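Local structure of putative periplasmic protein (4J32) at residues B[28-31]-B[32-35]; B[20-23]-B[24-28]; B[78-81]-B[82-86]; B[54-57]-B[58-61]; B[62-65]-B[66-69]. The protein probably acts as the periplasmic immunity protein Tai4, which binds and inhibits the peptidoglycan-cleaving type VI secretion effector Tae4. All blocks are in the same frame, centred on the assembly; numbering follows the deposited sequence. Where two conformers were deposited one is given.

Interaction 1: B[28-31]-B[32-35]; sequences KDDV and VKND
Asp29 and Val32 meet at the start of helix 30-46. Asp29 OD2 accepts the backbone N-H of Val32 at 3.0 Å from N to OD2, with an N-H...O angle of 163°. The donor meets the anti side of the oxygen and lies 27° out of the carboxylate plane. CG of Asp29 stands opposite its own backbone N (chi1 175°), which swings the carboxylate forward over the first turn. The bond gives one of the first amides of the helix a partner that no earlier turn can supply. The backbone carries on from there: Lys33 N reaches Asp29 O at 2.9 Å, Asn34 N reaches Asp30 O at 2.8 Å, and Asp35 N reaches Val31 O.

The van der Waals contacts set carbon on oxygen. Val32 CG2 lies 3.4 Å from Asp29 OD2, and the two side chains cross at about a right angle. Val32 itself is buried and packs on Tyr27 of a second subunit. The Lys33 chain runs back along the preceding loop, and its CD comes within 3.3 Å of Lys28 O. It bends at chi3 and again at chi4, which turns NZ to the carbonyl oxygens of Ala24 and Tyr27.

Asp30 OD1 and Lys33 NZ stay 6.6 Å apart, so they form no salt bridge. Asp35 directs its carboxylate to Thr79 and Asn78 N of the second subunit. Lys33 also lines the pocket that holds 2-ethoxyethanol. The whole is a classic aspartate N-cap, placed where the helix-to-helix turn meets the subunit interface.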
loop_
_atom_site.group_PDB
_atom_site.type_symbol
_atom_site.label_atom_id
_atom_site.label_comp_id
_atom_site.label_asym_id
_atom_site.label_seq_id
_atom_site.Cartn_x
_atom_site.Cartn_y
_atom_site.Cartn_z
ATOM N N LYS B 28 4.031 -9.780 -4.294
ATOM C CA LYS B 28 4.741 -11.064 -4.317
ATOM C C LYS B 28 5.989 -11.062 -3.416
ATOM O O LYS B 28 6.271 -12.041 -2.691
ATOM C CB LYS B 28 5.085 -11.463 -5.760
ATOM C CG LYS B 28 5.522 -12.927 -5.874
ATOM C CD LYS B 28 6.078 -13.336 -7.230
ATOM C CE LYS B 28 6.463 -14.828 -7.184
ATOM N NZ LYS B 28 7.306 -15.292 -8.324
ATOM N N ASP B 29 6.719 -9.953 -3.445
ATOM C CA ASP B 29 8.038 -9.864 -2.803
ATOM C C ASP B 29 7.932 -10.121 -1.309
ATOM O O ASP B 29 7.093 -9.518 -0.635
ATOM C CB ASP B 29 8.655 -8.487 -3.070
ATOM C CG ASP B 29 9.962 -8.284 -2.336
ATOM O OD1 ASP B 29 10.980 -8.867 -2.741
ATOM O OD2 ASP B 29 9.963 -7.541 -1.337
ATOM N N ASP B 30 8.774 -11.018 -0.795
ATOM C CA ASP B 30 8.696 -11.400 0.619
ATOM C C ASP B 30 8.922 -10.250 1.607
ATOM O O ASP B 30 8.203 -10.148 2.597
ATOM C CB ASP B 30 9.619 -12.568 0.948
ATOM C CG ASP B 30 9.021 -13.906 0.547
ATOM O OD1 ASP B 30 7.775 -14.000 0.405
ATOM O OD2 ASP B 30 9.795 -14.868 0.378
ATOM N N VAL B 31 9.907 -9.398 1.325
ATOM C CA VAL B 31 10.214 -8.255 2.183
ATOM C C VAL B 31 9.006 -7.301 2.263
ATOM O O VAL B 31 8.635 -6.852 3.360
ATOM C CB VAL B 31 11.512 -7.528 1.716
ATOM C CG1 VAL B 31 11.722 -6.223 2.480
ATOM C CG2 VAL B 31 12.730 -8.446 1.868
ATOM N N VAL B 32 8.398 -6.990 1.111
ATOM C CA VAL B 32 7.152 -6.182 1.090
ATOM C C VAL B 32 5.979 -6.880 1.805
ATOM O O VAL B 32 5.281 -6.253 2.629
ATOM C CB VAL B 32 6.771 -5.777 -0.355
ATOM C CG1 VAL B 32 5.372 -5.113 -0.394
ATOM C CG2 VAL B 32 7.872 -4.875 -0.963
ATOM N N LYS B 33 5.734 -8.157 1.482
ATOM C CA LYS B 33 4.618 -8.894 2.130
ATOM C C LYS B 33 4.811 -8.908 3.645
ATOM O O LYS B 33 3.867 -8.657 4.380
ATOM C CB LYS B 33 4.546 -10.365 1.660
ATOM C CG LYS B 33 4.040 -10.542 0.245
ATOM C CD LYS B 33 4.055 -12.039 -0.208
ATOM C CE LYS B 33 2.735 -12.728 0.066
ATOM N NZ LYS B 33 1.593 -12.029 -0.600
ATOM N N ASN B 34 6.028 -9.197 4.101
ATOM C CA ASN B 34 6.286 -9.264 5.546
ATOM C C ASN B 34 6.112 -7.911 6.225
ATOM O O ASN B 34 5.661 -7.831 7.364
ATOM C CB ASN B 34 7.677 -9.827 5.840
ATOM C CG ASN B 34 7.743 -11.333 5.643
ATOM O OD1 ASN B 34 6.755 -12.047 5.890
ATOM N ND2 ASN B 34 8.898 -11.821 5.220
ATOM N N ASP B 35 6.464 -6.853 5.512
ATOM C CA ASP B 35 6.325 -5.490 6.015
ATOM C C ASP B 35 4.848 -5.112 6.186
ATOM O O ASP B 35 4.439 -4.576 7.231
ATOM C CB ASP B 35 7.000 -4.519 5.034
ATOM C CG ASP B 35 6.991 -3.085 5.546
ATOM O OD1 ASP B 35 8.055 -2.632 6.032
ATOM O OD2 ASP B 35 5.914 -2.447 5.472
#

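Interaction 2: B[20-23]-B[24-28]; sequences SHCL and ALVYK
Leu23 and Tyr27 pack side by side where helix 10-26 ends, one turn apart in an all-helical fold. This is the tight, buried side. Leu23 CD2 lies 3.7 Å from Tyr27 CE2 and also touches the hydroxyl end of the ring. The side chains point the same way. Val26 CG2 sits above one ring face, toward its rim. Tyr27 OH is hydrogen-bonded to Thr79, and the ring meets Tyr27 of the second subunit.

The neighbouring flank holds Cys22, which is disulfide-bonded to Cys82 of helix 78-86. Its SG is 4.2 Å from Val26 CG1, a light touch. Tyr27 is where the chain leaves helical geometry, and its N gives only a weak bond to Leu23 O at 3.3 Å. The turn before is firmer, with Val26 N to Cys22 O at 3.0 Å.

The looser side is that of the partly exposed Leu25, which borders the 2-ethoxyethanol pocket. Leu25 still leans on His21 through a CH-pi contact. His21 CG is opposite its backbone N (chi1 179°), which holds the ring out from the helix, and Leu25 reaches back over it. Trp17 stacks on that ring, and Asp58 accepts from its NE2. Leu25 CG stands over one ring face, 4.3 Å from the ring centroid and 27° off the normal, while its methyl CD1 reaches to 3.8 Å from His21 NE2.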
loop_
_atom_site.group_PDB
_atom_site.type_symbol
_atom_site.label_atom_id
_atom_site.label_comp_id
_atom_site.label_asym_id
_atom_site.label_seq_id
_atom_site.Cartn_x
_atom_site.Cartn_y
_atom_site.Cartn_z
ATOM N N SER B 20 -3.514 -2.544 4.968
ATOM C CA SER B 20 -2.215 -3.215 5.074
ATOM C C SER B 20 -2.329 -4.706 4.804
ATOM O O SER B 20 -1.455 -5.267 4.132
ATOM C CB SER B 20 -1.505 -2.937 6.407
ATOM O OG SER B 20 -2.398 -3.049 7.491
ATOM N N HIS B 21 -3.403 -5.338 5.289
ATOM C CA HIS B 21 -3.616 -6.757 5.019
ATOM C C HIS B 21 -3.760 -7.014 3.513
ATOM O O HIS B 21 -3.175 -7.961 2.979
ATOM C CB HIS B 21 -4.837 -7.293 5.770
ATOM C CG HIS B 21 -5.101 -8.738 5.506
ATOM N ND1 HIS B 21 -4.288 -9.741 5.988
ATOM C CD2 HIS B 21 -6.073 -9.347 4.789
ATOM C CE1 HIS B 21 -4.758 -10.911 5.588
ATOM N NE2 HIS B 21 -5.829 -10.696 4.840
ATOM N N CYS B 22 -4.545 -6.173 2.844
ATOM C CA CYS B 22 -4.744 -6.355 1.403
ATOM C C CYS B 22 -3.408 -6.230 0.653
ATOM O O CYS B 22 -3.113 -7.015 -0.267
ATOM C CB CYS B 22 -5.747 -5.337 0.891
ATOM S SG CYS B 22 -6.084 -5.492 -0.875
ATOM N N LEU B 23 -2.593 -5.265 1.067
ATOM C CA LEU B 23 -1.269 -5.085 0.436
ATOM C C LEU B 23 -0.392 -6.330 0.664
ATOM O O LEU B 23 0.319 -6.781 -0.249
ATOM C CB LEU B 23 -0.613 -3.800 0.957
ATOM C CG LEU B 23 -1.302 -2.480 0.595
ATOM C CD1 LEU B 23 -0.664 -1.283 1.372
ATOM C CD2 LEU B 23 -1.258 -2.241 -0.954
ATOM N N ALA B 24 -0.488 -6.921 1.861
ATOM C CA ALA B 24 0.193 -8.181 2.162
ATOM C C ALA B 24 -0.277 -9.326 1.271
ATOM O O ALA B 24 0.479 -10.258 1.009
ATOM C CB ALA B 24 -0.011 -8.569 3.631
ATOM N N LEU B 25 -1.545 -9.288 0.854
ATOM C CA LEU B 25 -2.047 -10.301 -0.070
ATOM C C LEU B 25 -1.576 -10.142 -1.517
ATOM O O LEU B 25 -1.268 -11.141 -2.178
ATOM C CB LEU B 25 -3.584 -10.332 -0.078
ATOM C CG LEU B 25 -4.309 -10.689 1.223
ATOM C CD1 LEU B 25 -5.833 -10.632 1.004
ATOM C CD2 LEU B 25 -3.873 -12.054 1.728
ATOM N N VAL B 26 -1.583 -8.921 -2.029
ATOM C CA VAL B 26 -1.416 -8.714 -3.473
ATOM C C VAL B 26 0.032 -8.705 -3.973
ATOM O O VAL B 26 0.283 -9.024 -5.127
ATOM C CB VAL B 26 -2.174 -7.460 -4.015
ATOM C CG1 VAL B 26 -3.711 -7.560 -3.710
ATOM C CG2 VAL B 26 -1.593 -6.166 -3.457
ATOM N N TYR B 27 0.966 -8.341 -3.109
ATOM C CA TYR B 27 2.360 -8.183 -3.525
ATOM C C TYR B 27 3.110 -9.504 -3.380
ATOM O O TYR B 27 2.848 -10.247 -2.437
ATOM C CB TYR B 27 3.023 -7.126 -2.647
ATOM C CG TYR B 27 2.550 -5.693 -2.862
ATOM C CD1 TYR B 27 2.287 -5.181 -4.151
ATOM C CD2 TYR B 27 2.414 -4.846 -1.772
ATOM C CE1 TYR B 27 1.889 -3.842 -4.320
ATOM C CE2 TYR B 27 2.040 -3.515 -1.922
ATOM C CZ TYR B 27 1.761 -3.018 -3.191
ATOM O OH TYR B 27 1.401 -1.689 -3.264
ATOM N N LYS B 28 4.031 -9.780 -4.294
ATOM C CA LYS B 28 4.741 -11.064 -4.317
ATOM C C LYS B 28 5.989 -11.062 -3.416
ATOM O O LYS B 28 6.271 -12.041 -2.691
ATOM C CB LYS B 28 5.085 -11.463 -5.760
ATOM C CG LYS B 28 5.522 -12.927 -5.874
ATOM C CD LYS B 28 6.078 -13.336 -7.230
ATOM C CE LYS B 28 6.463 -14.828 -7.184
ATOM N NZ LYS B 28 7.306 -15.292 -8.324
#

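Interaction 3: B[78-81]-B[82-86]; sequences NTMK and CIDFI
Thr79 CG2 lies beside Ile83 CD1 at 4.1 Å, a loose contact between side chains that point the same way. Both face the second subunit, where Thr79 packs on Thr39 and Ile83 on Tyr43. Thr79 OG1 is turned beside its own backbone N (chi1 -55°), which leaves CG2 pointing outward, where Ile83 CD1 reaches back to it. The hydroxyl has partners in both subunits.

Asp84 folds back over the preceding turn. Its CG is 3.4 Å from Met80 O, the carbonyl that accepts Asp84 N at 2.9 Å with an angle of 167°. Asp84 OD1 binds Tyr8 of the second subunit, and OD2 binds Leu4 N there. These donors probably stabilise the buried carboxylate as an anion.

Lys81 stretches back along the helix, extended beyond CG. Its NZ donates to Asn78 OD1 at 2.9 Å, nearly in line with the C=O bond, and also to Leu67 O. Phe85 N closes on Lys81 O, while the Phe85 ring leads away to Ile57, Ile60 and Ala61. The arrangement is that of a largely buried alpha-helix, cross-linked through Cys82 to helix 10-26 and lining the interface between two Tai4 subunits.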
loop_
_atom_site.group_PDB
_atom_site.type_symbol
_atom_site.label_atom_id
_atom_site.label_comp_id
_atom_site.label_asym_id
_atom_site.label_seq_id
_atom_site.Cartn_x
_atom_site.Cartn_y
_atom_site.Cartn_z
ATOM N N ASN B 78 -1.747 -4.264 -8.869
ATOM C CA ASN B 78 -2.029 -4.894 -7.586
ATOM C C ASN B 78 -2.377 -3.842 -6.531
ATOM O O ASN B 78 -3.322 -4.021 -5.772
ATOM C CB ASN B 78 -0.832 -5.747 -7.141
ATOM C CG ASN B 78 -0.697 -6.998 -7.969
ATOM O OD1 ASN B 78 -1.701 -7.645 -8.263
ATOM N ND2 ASN B 78 0.525 -7.343 -8.360
ATOM N N THR B 79 -1.630 -2.740 -6.535
ATOM C CA THR B 79 -1.825 -1.669 -5.541
ATOM C C THR B 79 -3.268 -1.164 -5.678
ATOM O O THR B 79 -3.944 -0.894 -4.692
ATOM C CB THR B 79 -0.855 -0.496 -5.791
ATOM O OG1 THR B 79 0.503 -0.963 -5.819
ATOM C CG2 THR B 79 -0.974 0.601 -4.674
ATOM N N MET B 80 -3.722 -1.037 -6.926
ATOM C CA MET B 80 -5.068 -0.538 -7.226
ATOM C C MET B 80 -6.191 -1.414 -6.665
ATOM O O MET B 80 -7.283 -0.910 -6.300
ATOM C CB MET B 80 -5.240 -0.420 -8.740
ATOM C CG MET B 80 -6.480 0.323 -9.124
ATOM S SD MET B 80 -6.604 0.559 -10.920
ATOM C CE MET B 80 -5.500 1.964 -11.129
ATOM N N LYS B 81 -5.971 -2.729 -6.656
ATOM C CA LYS B 81 -6.969 -3.657 -6.100
ATOM C C LYS B 81 -7.251 -3.276 -4.632
ATOM O O LYS B 81 -8.416 -3.254 -4.198
ATOM C CB LYS B 81 -6.481 -5.112 -6.222
ATOM C CG LYS B 81 -6.241 -5.530 -7.675
ATOM C CD LYS B 81 -5.503 -6.854 -7.796
ATOM C CE LYS B 81 -5.027 -7.026 -9.245
ATOM N NZ LYS B 81 -4.295 -8.341 -9.396
ATOM N N CYS B 82 -6.190 -2.937 -3.894
ATOM C CA CYS B 82 -6.335 -2.622 -2.466
ATOM C C CYS B 82 -6.916 -1.230 -2.246
ATOM O O CYS B 82 -7.658 -1.000 -1.281
ATOM C CB CYS B 82 -5.002 -2.784 -1.753
ATOM S SG CYS B 82 -4.474 -4.479 -1.769
ATOM N N ILE B 83 -6.616 -0.307 -3.159
ATOM C CA ILE B 83 -7.212 1.032 -3.055
ATOM C C ILE B 83 -8.730 0.936 -3.341
ATOM O O ILE B 83 -9.543 1.529 -2.628
ATOM C CB ILE B 83 -6.481 2.070 -3.963
ATOM C CG1 ILE B 83 -5.083 2.365 -3.358
ATOM C CG2 ILE B 83 -7.305 3.384 -4.068
ATOM C CD1 ILE B 83 -4.152 3.138 -4.213
ATOM N N ASP B 84 -9.103 0.152 -4.344
ATOM C CA ASP B 84 -10.530 -0.056 -4.606
ATOM C C ASP B 84 -11.171 -0.752 -3.392
ATOM O O ASP B 84 -12.304 -0.426 -2.985
ATOM C CB ASP B 84 -10.736 -0.890 -5.879
ATOM C CG ASP B 84 -10.482 -0.087 -7.165
ATOM O OD1 ASP B 84 -10.338 1.169 -7.099
ATOM O OD2 ASP B 84 -10.491 -0.716 -8.254
ATOM N N PHE B 85 -10.471 -1.743 -2.861
ATOM C CA PHE B 85 -10.985 -2.507 -1.702
ATOM C C PHE B 85 -11.335 -1.590 -0.532
ATOM O O PHE B 85 -12.394 -1.745 0.073
ATOM C CB PHE B 85 -9.940 -3.534 -1.261
ATOM C CG PHE B 85 -10.211 -4.169 0.101
ATOM C CD1 PHE B 85 -11.455 -4.734 0.398
ATOM C CD2 PHE B 85 -9.184 -4.242 1.062
ATOM C CE1 PHE B 85 -11.698 -5.345 1.672
ATOM C CE2 PHE B 85 -9.409 -4.864 2.321
ATOM C CZ PHE B 85 -10.662 -5.399 2.617
ATOM N N ILE B 86 -10.468 -0.626 -0.211
ATOM C CA ILE B 86 -10.708 0.158 1.003
ATOM C C ILE B 86 -11.883 1.130 0.863
ATOM O O ILE B 86 -12.347 1.691 1.869
ATOM C CB ILE B 86 -9.431 0.815 1.577
ATOM C CG1 ILE B 86 -8.794 1.787 0.567
ATOM C CG2 ILE B 86 -8.455 -0.272 2.006
ATOM C CD1 ILE B 86 -7.800 2.781 1.194
#

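Interaction 4: B[54-57]-B[58-61]; sequences YHEI and DEIA
The backbone of 54-61 is regular alpha-helix, with each N-H from Asp58 onward bonded four residues back, from Asp58 N to Tyr54 O at 2.9 Å through Ala61 N to Ile57 O at 2.8 Å. It is the middle of helix 51-65, one of the five helices of this all-alpha fold.

Its inner side is apolar. Ile60 CG1 lies 3.5 Å from Glu56 O, close against the backbone of the turn before. Ile57 and Ile60 both pack on Phe85, and Ile57 also on Trp17 and Leu91, which joins the helix to helices 10-26, 78-86 and 89-96.

On the outer side two glutamates lie one turn apart. Glu56 bends at chi2 (59°), which brings its carboxylate forward beside the aliphatic part of Glu59. Glu56 OE1 meets Glu59 CG at 3.8 Å. The two side chains are set at a slant, their carboxylate planes 30° apart. Glu59 bends too, and the two OE1 atoms of Glu56 and Glu59 remain 5.7 Å from each other, which probably eases the repulsion of like charges.

His55 belongs to the toxin-facing side: its NE2 bonds to Asn47 of the partner chain, the putative cytoplasmic protein, and its ring meets Tyr52 there edge-to-face. Asp58 OD1 forms a salt bridge with Lys62 and is also held by His21. Asp58 OD2 turns to a water molecule: this water lies 2.6 Å from Asp58 OD2 and 2.9 Å from His55 O, and can bridge the two.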
loop_
_atom_site.group_PDB
_atom_site.type_symbol
_atom_site.label_atom_id
_atom_site.label_comp_id
_atom_site.label_asym_id
_atom_site.label_seq_id
_atom_site.Cartn_x
_atom_site.Cartn_y
_atom_site.Cartn_z
ATOM N N TYR B 54 -11.317 -9.625 11.707
ATOM C CA TYR B 54 -10.205 -9.556 10.757
ATOM C C TYR B 54 -10.296 -10.663 9.693
ATOM O O TYR B 54 -9.968 -10.425 8.520
ATOM C CB TYR B 54 -8.867 -9.625 11.507
ATOM C CG TYR B 54 -8.769 -8.591 12.598
ATOM C CD1 TYR B 54 -8.262 -7.312 12.327
ATOM C CD2 TYR B 54 -9.166 -8.897 13.909
ATOM C CE1 TYR B 54 -8.154 -6.344 13.330
ATOM C CE2 TYR B 54 -9.073 -7.925 14.934
ATOM C CZ TYR B 54 -8.561 -6.674 14.636
ATOM O OH TYR B 54 -8.457 -5.723 15.621
ATOM N N HIS B 55 -10.744 -11.852 10.102
ATOM C CA HIS B 55 -11.017 -12.943 9.159
ATOM C C HIS B 55 -12.077 -12.518 8.137
ATOM O O HIS B 55 -11.980 -12.868 6.954
ATOM C CB HIS B 55 -11.508 -14.222 9.863
ATOM C CG HIS B 55 -10.537 -14.817 10.834
ATOM N ND1 HIS B 55 -10.879 -15.878 11.653
ATOM C CD2 HIS B 55 -9.258 -14.492 11.148
ATOM C CE1 HIS B 55 -9.844 -16.188 12.416
ATOM N NE2 HIS B 55 -8.853 -15.359 12.137
ATOM N N GLU B 56 -13.101 -11.788 8.591
ATOM C CA GLU B 56 -14.142 -11.325 7.658
ATOM C C GLU B 56 -13.632 -10.201 6.731
ATOM O O GLU B 56 -13.983 -10.155 5.556
ATOM C CB GLU B 56 -15.380 -10.848 8.423
ATOM C CG GLU B 56 -16.632 -10.695 7.523
ATOM C CD GLU B 56 -17.090 -11.965 6.805
ATOM O OE1 GLU B 56 -16.636 -13.103 7.113
ATOM O OE2 GLU B 56 -17.970 -11.829 5.915
ATOM N N ILE B 57 -12.842 -9.282 7.272
ATOM C CA ILE B 57 -12.165 -8.274 6.441
ATOM C C ILE B 57 -11.341 -8.971 5.341
ATOM O O ILE B 57 -11.401 -8.589 4.165
ATOM C CB ILE B 57 -11.293 -7.328 7.278
ATOM C CG1 ILE B 57 -12.199 -6.496 8.192
ATOM C CG2 ILE B 57 -10.465 -6.387 6.356
ATOM C CD1 ILE B 57 -11.465 -5.625 9.269
ATOM N N ASP B 58 -10.591 -9.997 5.730
ATOM C CA ASP B 58 -9.882 -10.847 4.748
ATOM C C ASP B 58 -10.790 -11.463 3.687
ATOM O O ASP B 58 -10.409 -11.487 2.509
ATOM C CB ASP B 58 -9.089 -11.952 5.459
ATOM C CG ASP B 58 -8.442 -12.938 4.492
ATOM O OD1 ASP B 58 -7.407 -12.586 3.868
ATOM O OD2 ASP B 58 -8.956 -14.076 4.364
ATOM N N GLU B 59 -11.968 -11.967 4.077
ATOM C CA GLU B 59 -12.916 -12.521 3.091
ATOM C C GLU B 59 -13.263 -11.495 2.016
ATOM O O GLU B 59 -13.371 -11.832 0.818
ATOM C CB GLU B 59 -14.207 -13.024 3.769
ATOM C CG GLU B 59 -14.030 -14.289 4.595
ATOM C CD GLU B 59 -13.654 -15.494 3.747
ATOM O OE1 GLU B 59 -12.926 -16.368 4.259
ATOM O OE2 GLU B 59 -14.100 -15.579 2.589
ATOM N N ILE B 60 -13.447 -10.246 2.437
ATOM C CA ILE B 60 -13.775 -9.173 1.480
ATOM C C ILE B 60 -12.545 -8.801 0.660
ATOM O O ILE B 60 -12.645 -8.620 -0.556
ATOM C CB ILE B 60 -14.404 -7.927 2.167
ATOM C CG1 ILE B 60 -15.609 -8.359 3.013
ATOM C CG2 ILE B 60 -14.792 -6.852 1.119
ATOM C CD1 ILE B 60 -16.157 -7.236 3.954
ATOM N N ALA B 61 -11.388 -8.729 1.328
ATOM C CA ALA B 61 -10.134 -8.399 0.653
ATOM C C ALA B 61 -9.884 -9.372 -0.493
ATOM O O ALA B 61 -9.415 -8.956 -1.561
ATOM C CB ALA B 61 -8.960 -8.414 1.631
HETATM O O HOH W 1 -10.737 -15.255 5.863
#

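Interaction 5: B[62-65]-B[66-69]; sequences KKYS and GLKY
Tyr64 and Leu67 touch where helix 51-65 ends, and a turn bond just past the helix joins them. Leu67 N donates to Tyr64 O at 3.1 Å with an N-H...O angle of 157°. The amide sits well above the carbonyl plane, 65° out of it, so it does not use a lone-pair direction. Just before it, Gly66 N reaches Lys62 O at 3.4 Å, which is only a weak bond. Ser65 OG also lies near Gly66 N, but at a poor angle. That hydroxyl has a weak hydrogen bond to Ala61 O, one turn back.

The polar ends of the side chains are satisfied outside the turn: Lys62 NZ by an acid one turn back, Lys63 NZ by a salt bridge with Glu90, Tyr64 OH by Asp88, and Tyr69 OH by a weak bond to Asp84. Among the backbone groups, Leu67 O has a lysine partner on helix 78-86, and Lys68 N bonds to Gln1 OE1 of the second subunit.

The apolar contact is made by the Leu67 side chain, which lies alongside Tyr64 with Leu67 CD1 3.9 Å from Tyr64 CD1. Leu67 CG stands opposite its own carbonyl carbon (chi1 -64°), which keeps the branch over the helix end. There CG meets Lys63 O at 3.4 Å. Tyr69 comes to the edge of the Tyr64 ring, near its plane, with Tyr69 OH 4.4 Å from Tyr64 CD1.

This is a helix C-terminus that unwinds into a loop. The loop leads on to helix 78-86 and lies against the second subunit.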
loop_
_atom_site.group_PDB
_atom_site.type_symbol
_atom_site.label_atom_id
_atom_site.label_comp_id
_atom_site.label_asym_id
_atom_site.label_seq_id
_atom_site.Cartn_x
_atom_site.Cartn_y
_atom_site.Cartn_z
ATOM N N LYS B 62 -10.205 -10.649 -0.270
ATOM C CA LYS B 62 -9.943 -11.663 -1.287
ATOM C C LYS B 62 -10.811 -11.478 -2.540
ATOM O O LYS B 62 -10.440 -11.947 -3.622
ATOM C CB LYS B 62 -10.032 -13.080 -0.695
ATOM C CG LYS B 62 -8.857 -13.423 0.248
ATOM C CD LYS B 62 -9.084 -14.743 0.971
ATOM C CE LYS B 62 -7.920 -15.186 1.867
ATOM N NZ LYS B 62 -6.628 -14.502 1.583
ATOM N N LYS B 63 -11.932 -10.760 -2.417
ATOM C CA LYS B 63 -12.790 -10.460 -3.574
ATOM C C LYS B 63 -12.082 -9.447 -4.492
ATOM O O LYS B 63 -12.416 -9.343 -5.672
ATOM C CB LYS B 63 -14.137 -9.878 -3.141
ATOM C CG LYS B 63 -15.030 -10.857 -2.365
ATOM C CD LYS B 63 -16.229 -10.137 -1.764
ATOM C CE LYS B 63 -17.047 -11.112 -0.917
ATOM N NZ LYS B 63 -18.464 -10.668 -0.849
ATOM N N TYR B 64 -11.128 -8.704 -3.935
ATOM C CA TYR B 64 -10.369 -7.686 -4.681
ATOM C C TYR B 64 -9.003 -8.228 -5.074
ATOM O O TYR B 64 -8.532 -7.951 -6.167
ATOM C CB TYR B 64 -10.201 -6.389 -3.850
ATOM C CG TYR B 64 -11.500 -5.612 -3.802
ATOM C CD1 TYR B 64 -11.763 -4.602 -4.742
ATOM C CD2 TYR B 64 -12.494 -5.922 -2.844
ATOM C CE1 TYR B 64 -12.995 -3.916 -4.743
ATOM C CE2 TYR B 64 -13.718 -5.234 -2.824
ATOM C CZ TYR B 64 -13.959 -4.232 -3.776
ATOM O OH TYR B 64 -15.169 -3.558 -3.787
ATOM N N SER B 65 -8.376 -8.998 -4.176
ATOM C CA SER B 65 -7.001 -9.446 -4.405
ATOM C C SER B 65 -6.947 -10.434 -5.573
ATOM O O SER B 65 -5.906 -10.557 -6.226
ATOM C CB SER B 65 -6.365 -10.036 -3.131
ATOM O OG SER B 65 -7.060 -11.195 -2.711
ATOM N N GLY B 66 -8.070 -11.097 -5.849
ATOM C CA GLY B 66 -8.173 -12.089 -6.927
ATOM C C GLY B 66 -8.591 -11.512 -8.274
ATOM O O GLY B 66 -8.672 -12.234 -9.274
ATOM N N LEU B 67 -8.900 -10.220 -8.297
ATOM C CA LEU B 67 -9.284 -9.549 -9.552
ATOM C C LEU B 67 -8.108 -9.485 -10.522
ATOM O O LEU B 67 -6.935 -9.472 -10.111
ATOM C CB LEU B 67 -9.815 -8.132 -9.277
ATOM C CG LEU B 67 -11.122 -7.977 -8.463
ATOM C CD1 LEU B 67 -11.428 -6.509 -8.177
ATOM C CD2 LEU B 67 -12.287 -8.636 -9.156
ATOM N N LYS B 68 -8.418 -9.444 -11.815
ATOM C CA LYS B 68 -7.388 -9.151 -12.815
ATOM C C LYS B 68 -7.663 -7.774 -13.374
ATOM O O LYS B 68 -8.711 -7.556 -13.988
ATOM C CB LYS B 68 -7.383 -10.192 -13.943
ATOM C CG LYS B 68 -7.240 -11.644 -13.452
ATOM C CD LYS B 68 -5.933 -11.889 -12.687
ATOM C CE LYS B 68 -6.078 -13.102 -11.774
ATOM N NZ LYS B 68 -4.815 -13.900 -11.675
ATOM N N TYR B 69 -6.722 -6.854 -13.155
ATOM C CA TYR B 69 -6.824 -5.496 -13.674
ATOM C C TYR B 69 -5.847 -5.293 -14.840
ATOM O O TYR B 69 -4.703 -5.740 -14.783
ATOM C CB TYR B 69 -6.493 -4.477 -12.573
ATOM C CG TYR B 69 -7.589 -4.192 -11.565
ATOM C CD1 TYR B 69 -7.320 -3.387 -10.433
ATOM C CD2 TYR B 69 -8.902 -4.662 -11.752
ATOM C CE1 TYR B 69 -8.324 -3.081 -9.503
ATOM C CE2 TYR B 69 -9.913 -4.365 -10.812
ATOM C CZ TYR B 69 -9.616 -3.565 -9.705
ATOM O OH TYR B 69 -10.618 -3.251 -8.797
#

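The five contacts lie on four helices and the loops that adjoin them. Interaction 2 is the hub. It runs directly into interaction 1 through Lys28, and Lys33 NZ folds back to Ala24 O at 2.6 Å. The disulfide ties it to interaction 3, with Cys22 SG and Cys82 SG 2.1 Å apart. His21 NE2 reaches Asp58 OD1 of interaction 4 at 2.6 Å. Interactions 4 and 5 are successive parts of helix 51-65, and Phe85 of interaction 3 packs on both. Interactions 1 and 4 lie about 19 Å apart, centre to centre. Leu25 and Lys33 border bound 2-ethoxyethanol, probably a crystallisation additive. Interactions 1, 2, 3 and 5 touch the second subunit.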